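Local atomic coordinates of adenosine deaminase (PDB entry 4GXW), a protein that binds a zinc ion and probably deaminates adenine or a related purine by hydrolysis, as a member of the adenosine and AMP deaminase family. Residues V32-H37 / H297-P303; V265-S269 / L305-N309. One frame throughout, in Å; residues are numbered along the deposited sequence.

Contact 1. Residues V32-H37 / H297-P303. With ZN (zinc ion), chain C.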
loop_
_atom_site.group_PDB
_atom_site.type_symbol
_atom_site.label_atom_id
_atom_site.label_comp_id
_atom_site.label_asym_id
_atom_site.label_seq_id
_atom_site.Cartn_x
_atom_site.Cartn_y
_atom_site.Cartn_z
ATOM N N VAL A 32 11.036 -0.988 -0.932
ATOM C CA VAL A 32 10.099 -0.107 -1.613
ATOM C C VAL A 32 8.734 -0.347 -0.985
ATOM O O VAL A 32 8.471 -1.414 -0.415
ATOM C CB VAL A 32 10.024 -0.335 -3.137
ATOM C CG1 VAL A 32 11.405 -0.222 -3.762
ATOM C CG2 VAL A 32 9.402 -1.681 -3.455
ATOM N N GLU A 33 7.873 0.657 -1.071
ATOM C CA GLU A 33 6.464 0.498 -0.703
ATOM C C GLU A 33 5.629 0.865 -1.928
ATOM O O GLU A 33 5.803 1.947 -2.505
ATOM C CB GLU A 33 6.057 1.355 0.498
ATOM C CG GLU A 33 4.586 1.167 0.878
ATOM C CD GLU A 33 4.300 1.422 2.337
ATOM O OE1 GLU A 33 4.573 2.550 2.822
ATOM O OE2 GLU A 33 3.797 0.490 3.010
ATOM N N LEU A 34 4.747 -0.054 -2.323
ATOM C CA LEU A 34 3.943 0.101 -3.533
ATOM C C LEU A 34 2.449 0.156 -3.253
ATOM O O LEU A 34 1.658 0.331 -4.173
ATOM C CB LEU A 34 4.212 -1.048 -4.509
ATOM C CG LEU A 34 5.641 -1.232 -5.007
ATOM C CD1 LEU A 34 5.718 -2.417 -5.956
ATOM C CD2 LEU A 34 6.126 0.041 -5.689
ATOM N N HIS A 35 2.054 -0.007 -1.991
ATOM C CA HIS A 35 0.637 -0.049 -1.625
ATOM C C HIS A 35 0.430 0.652 -0.294
ATOM O O HIS A 35 0.566 0.049 0.777
ATOM C CB HIS A 35 0.128 -1.501 -1.570
ATOM C CG HIS A 35 -1.362 -1.631 -1.417
ATOM N ND1 HIS A 35 -2.057 -2.725 -1.892
ATOM C CD2 HIS A 35 -2.285 -0.829 -0.829
ATOM C CE1 HIS A 35 -3.344 -2.578 -1.620
ATOM N NE2 HIS A 35 -3.514 -1.428 -0.983
ATOM N N CYS A 36 0.118 1.940 -0.373
ATOM C CA CYS A 36 -0.107 2.757 0.810
ATOM C C CYS A 36 -1.020 3.909 0.454
ATOM O O CYS A 36 -0.755 4.649 -0.494
ATOM C CB CYS A 36 1.215 3.314 1.338
ATOM S SG CYS A 36 1.004 4.210 2.882
ATOM N N HIS A 37 -2.088 4.070 1.224
ATOM C CA HIS A 37 -3.008 5.186 1.027
ATOM C C HIS A 37 -2.570 6.350 1.899
ATOM O O HIS A 37 -2.452 6.213 3.124
ATOM C CB HIS A 37 -4.453 4.771 1.335
ATOM C CG HIS A 37 -4.918 3.607 0.519
ATOM N ND1 HIS A 37 -5.610 3.747 -0.669
ATOM C CD2 HIS A 37 -4.745 2.275 0.699
ATOM C CE1 HIS A 37 -5.851 2.548 -1.175
ATOM N NE2 HIS A 37 -5.333 1.638 -0.366
ATOM N N HIS A 297 4.572 -8.856 -2.891
ATOM C CA HIS A 297 5.370 -7.831 -2.239
ATOM C C HIS A 297 4.539 -7.250 -1.107
ATOM O O HIS A 297 3.446 -6.753 -1.352
ATOM C CB HIS A 297 5.746 -6.738 -3.239
ATOM C CG HIS A 297 6.483 -5.597 -2.617
ATOM N ND1 HIS A 297 5.874 -4.398 -2.319
ATOM C CD2 HIS A 297 7.771 -5.485 -2.214
ATOM C CE1 HIS A 297 6.762 -3.591 -1.761
ATOM N NE2 HIS A 297 7.918 -4.227 -1.681
ATOM N N PRO A 298 5.042 -7.323 0.133
ATOM C CA PRO A 298 4.248 -6.898 1.294
ATOM C C PRO A 298 4.299 -5.389 1.541
ATOM O O PRO A 298 5.324 -4.752 1.272
ATOM C CB PRO A 298 4.913 -7.639 2.447
ATOM C CG PRO A 298 6.351 -7.696 2.030
ATOM C CD PRO A 298 6.333 -7.905 0.541
ATOM N N ASN A 299 3.197 -4.842 2.063
ATOM C CA ASN A 299 3.022 -3.411 2.227
ATOM C C ASN A 299 2.129 -3.133 3.430
ATOM O O ASN A 299 1.482 -4.050 3.940
ATOM C CB ASN A 299 2.368 -2.830 0.974
ATOM C CG ASN A 299 3.284 -2.847 -0.218
ATOM O OD1 ASN A 299 4.045 -1.916 -0.413
ATOM N ND2 ASN A 299 3.215 -3.908 -1.027
ATOM N N THR A 300 2.059 -1.864 3.845
ATOM C CA THR A 300 1.287 -1.460 5.024
ATOM C C THR A 300 -0.172 -1.079 4.753
ATOM O O THR A 300 -1.009 -1.221 5.648
ATOM C CB THR A 300 1.969 -0.306 5.819
ATOM O OG1 THR A 300 2.080 0.862 4.994
ATOM C CG2 THR A 300 3.358 -0.716 6.327
ATOM N N ASP A 301 -0.466 -0.573 3.548
ATOM C CA ASP A 301 -1.827 -0.142 3.126
ATOM C C ASP A 301 -2.292 1.129 3.847
ATOM O O ASP A 301 -2.397 2.193 3.232
ATOM C CB ASP A 301 -2.848 -1.290 3.276
ATOM C CG ASP A 301 -4.064 -1.201 2.315
ATOM O OD1 ASP A 301 -4.189 -0.339 1.406
ATOM O OD2 ASP A 301 -4.935 -2.085 2.463
ATOM N N ASP A 302 -2.566 1.018 5.145
ATOM C CA ASP A 302 -2.989 2.159 5.966
ATOM C C ASP A 302 -2.182 2.108 7.256
ATOM O O ASP A 302 -2.704 1.695 8.301
ATOM C CB ASP A 302 -4.495 2.095 6.275
ATOM C CG ASP A 302 -5.343 2.003 5.032
ATOM O OD1 ASP A 302 -5.529 3.031 4.350
ATOM O OD2 ASP A 302 -5.848 0.896 4.727
ATOM N N PRO A 303 -0.901 2.507 7.197
ATOM C CA PRO A 303 0.024 2.215 8.298
ATOM C C PRO A 303 -0.406 2.771 9.652
ATOM O O PRO A 303 -0.258 2.081 10.658
ATOM C CB PRO A 303 1.353 2.837 7.832
ATOM C CG PRO A 303 0.955 3.806 6.756
ATOM C CD PRO A 303 -0.214 3.181 6.082
HETATM ZN ZN ZN C . -5.355 -0.444 -0.418
HETATM O O HOH W 1 7.220 -2.751 1.683
HETATM O O HOH W 2 10.741 -3.897 -0.958
HETATM O O HOH W 3 4.222 2.828 5.485
HETATM O O HOH W 4 -6.545 -1.781 0.403
#
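His35, His37 and Asp301 meet across the contact at one zinc ion, the metal site of a TIM-barrel amidohydrolase. NE2 of His35 and NE2 of His37, the pair of an HxH motif, bind zinc with OD1 of Asp301, which lies 2.2 Å from the metal; His216 and a water complete the shell. That water also donates to Asp301 OD2, and Thr263 OG1 holds His35 ND1 by a hydrogen bond. Behind the metal the backbones are tightly joined. His37 N donates almost straight (174°) to Asp301 O at 2.8 Å, and Asp301 N returns a bond to His35 O. Asn299 OD1 takes Leu34 N at 2.8 Å and, weakly, His35 N, while its ND2 donates to His297 ND1, fixing the amide flip. Glu33, with CG anti to the backbone N (chi1 -179°), extends to Thr300: OE2 accepts from Thr300 OG1 at 2.7 Å, syn but 28° out of the carboxylate plane, and from Thr300 N at 3.0 Å, nearly in line with the C-O bond. The side around Val32 is looser and watery: one water links Val32 O to Pro298 O, another Val32 N to His297 NE2. Strand 31-33 lies beside strand 110-117, whose His112 and Glu114 hydrogen-bond to Glu33 through the backbone; strand 295-298 lies beside strand 261-264, with helix 310-319 against Pro298 and Thr300.

Contact 2. Residues V265-S269 / L305-N309; sequences VPTNS and LHKVN
Thr267 and His306 join two loops at the C-terminal ends of neighbouring strands of the TIM barrel, the end that carries the zinc site. Thr267 belongs to a type I beta turn, Val265 to Asn268, closed by a bond from Asn268 N to Val265 O and leading into helix 269-274, where Asn268 is the N-cap. His306 belongs to a short, weakly bonded helical turn.

The histidine side chain leaves its backbone toward the turn. CB comes first, 3.9 Å from Thr267 OG1, and CG follows at 3.7 Å. ND1 then reaches the same hydroxyl and hydrogen-bonds to Thr267 OG1 at 2.8 Å, the oxygen sitting at the ring edge near its plane. CE1 passes 3.4 Å from Thr267 O. At the far end NE2 shares a water with Ser269 OG, so each ring nitrogen has a polar partner and the rotation of the ring is held at two points; Ser269 OG also bonds to Arg69, which packs on His306.

The threonine presents its hydroxyl to the ring because OG1 lies between the backbone N and the carbonyl carbon (chi1 55°). The same rotation turns the methyl to Val308, and the two side chains reach toward each other tip to tip: Val308 CG1 lies 3.6 Å from Thr267 OG1 and 3.9 Å from Thr267 CG2. Leu316 of helix 310-319 also touches Thr267, and Ala313 of that helix touches Val308. The water beyond the imidazole lies in the ring plane, 3.3 Å from His306 NE2 and 3.0 Å from Ser269 OG.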
loop_
_atom_site.group_PDB
_atom_site.type_symbol
_atom_site.label_atom_id
_atom_site.label_comp_id
_atom_site.label_asym_id
_atom_site.label_seq_id
_atom_site.Cartn_x
_atom_site.Cartn_y
_atom_site.Cartn_z
ATOM N N VAL A 265 -1.009 -7.263 1.650
ATOM C CA VAL A 265 -1.117 -6.530 2.900
ATOM C C VAL A 265 -1.432 -7.534 4.006
ATOM O O VAL A 265 -2.569 -7.997 4.129
ATOM C CB VAL A 265 -2.238 -5.461 2.804
ATOM C CG1 VAL A 265 -2.378 -4.701 4.113
ATOM C CG2 VAL A 265 -1.973 -4.509 1.628
ATOM N N PRO A 266 -0.419 -7.905 4.805
ATOM C CA PRO A 266 -0.679 -8.886 5.866
ATOM C C PRO A 266 -1.776 -8.445 6.830
ATOM O O PRO A 266 -2.546 -9.283 7.306
ATOM C CB PRO A 266 0.687 -9.051 6.557
ATOM C CG PRO A 266 1.597 -8.011 5.962
ATOM C CD PRO A 266 1.013 -7.608 4.647
ATOM N N THR A 267 -1.887 -7.146 7.084
ATOM C CA THR A 267 -2.923 -6.634 7.975
ATOM C C THR A 267 -4.274 -6.372 7.296
ATOM O O THR A 267 -5.092 -5.640 7.855
ATOM C CB THR A 267 -2.457 -5.340 8.665
ATOM O OG1 THR A 267 -2.064 -4.382 7.672
ATOM C CG2 THR A 267 -1.270 -5.635 9.574
ATOM N N ASN A 268 -4.516 -6.956 6.120
ATOM C CA ASN A 268 -5.793 -6.769 5.430
ATOM C C ASN A 268 -6.979 -6.956 6.377
ATOM O O ASN A 268 -7.107 -7.999 7.017
ATOM C CB ASN A 268 -5.897 -7.741 4.262
ATOM C CG ASN A 268 -7.216 -7.622 3.515
ATOM O OD1 ASN A 268 -8.089 -8.482 3.640
ATOM N ND2 ASN A 268 -7.363 -6.553 2.731
ATOM N N SER A 269 -7.832 -5.938 6.486
ATOM C CA SER A 269 -8.893 -5.960 7.486
ATOM C C SER A 269 -9.921 -7.052 7.227
ATOM O O SER A 269 -10.420 -7.671 8.173
ATOM C CB SER A 269 -9.605 -4.609 7.564
ATOM O OG SER A 269 -8.710 -3.569 7.907
ATOM N N LEU A 305 -3.490 3.631 10.652
ATOM C CA LEU A 305 -4.799 3.119 11.059
ATOM C C LEU A 305 -4.762 1.615 11.338
ATOM O O LEU A 305 -5.490 1.123 12.200
ATOM C CB LEU A 305 -5.849 3.433 9.995
ATOM C CG LEU A 305 -6.051 4.923 9.713
ATOM C CD1 LEU A 305 -7.097 5.142 8.636
ATOM C CD2 LEU A 305 -6.431 5.679 10.973
ATOM N N HIS A 306 -3.911 0.893 10.618
ATOM C CA HIS A 306 -3.702 -0.536 10.854
ATOM C C HIS A 306 -2.682 -0.779 11.964
ATOM O O HIS A 306 -2.488 -1.917 12.383
ATOM C CB HIS A 306 -3.194 -1.232 9.589
ATOM C CG HIS A 306 -4.248 -1.473 8.552
ATOM N ND1 HIS A 306 -4.073 -2.383 7.529
ATOM C CD2 HIS A 306 -5.471 -0.928 8.367
ATOM C CE1 HIS A 306 -5.148 -2.383 6.760
ATOM N NE2 HIS A 306 -6.013 -1.512 7.246
ATOM N N LYS A 307 -2.025 0.285 12.420
ATOM C CA LYS A 307 -0.958 0.181 13.420
ATOM C C LYS A 307 0.153 -0.754 12.957
ATOM O O LYS A 307 0.591 -1.641 13.701
ATOM C CB LYS A 307 -1.500 -0.288 14.776
ATOM C CG LYS A 307 -2.556 0.623 15.384
ATOM C CD LYS A 307 -3.048 0.064 16.719
ATOM C CE LYS A 307 -4.164 0.914 17.310
ATOM N NZ LYS A 307 -4.767 0.309 18.532
ATOM N N VAL A 308 0.617 -0.552 11.731
ATOM C CA VAL A 308 1.702 -1.350 11.177
ATOM C C VAL A 308 2.652 -0.465 10.371
ATOM O O VAL A 308 2.224 0.263 9.477
ATOM C CB VAL A 308 1.145 -2.547 10.335
ATOM C CG1 VAL A 308 0.323 -2.063 9.130
ATOM C CG2 VAL A 308 2.259 -3.496 9.901
ATOM N N ASN A 309 3.935 -0.498 10.712
ATOM C CA ASN A 309 4.942 0.234 9.939
ATOM C C ASN A 309 5.621 -0.730 8.940
ATOM O O ASN A 309 5.386 -1.947 9.009
ATOM C CB ASN A 309 5.919 0.968 10.876
ATOM C CG ASN A 309 6.786 0.026 11.684
ATOM O OD1 ASN A 309 7.356 -0.925 11.147
ATOM N ND2 ASN A 309 6.905 0.294 12.990
HETATM O O HOH W 5 -9.072 -1.297 6.058
#

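Overall arrangement
From the N terminus, the chain runs along strand 31-33 into the loop that ends at His37, and then builds most of the barrel before 265-269. It goes on to strand 295-298, where 297-303 closes contact 1 across some 260 residues, joining the first barrel strand to the last. Shortly afterwards 305-309 returns to 265-269, and contact 2 closes a loop of only 35 intervening residues. The two loops therefore cross rather than nest. Their centres lie about 9 Å apart, and they touch: Val265 CG1 packs on Asp301 CB at 3.5 Å, while Pro303 O probably accepts a hydrogen bond from Val308 N. The nearest side-chain atom of Val265 is about 6 Å from the zinc, so contact 2 backs onto the metal site.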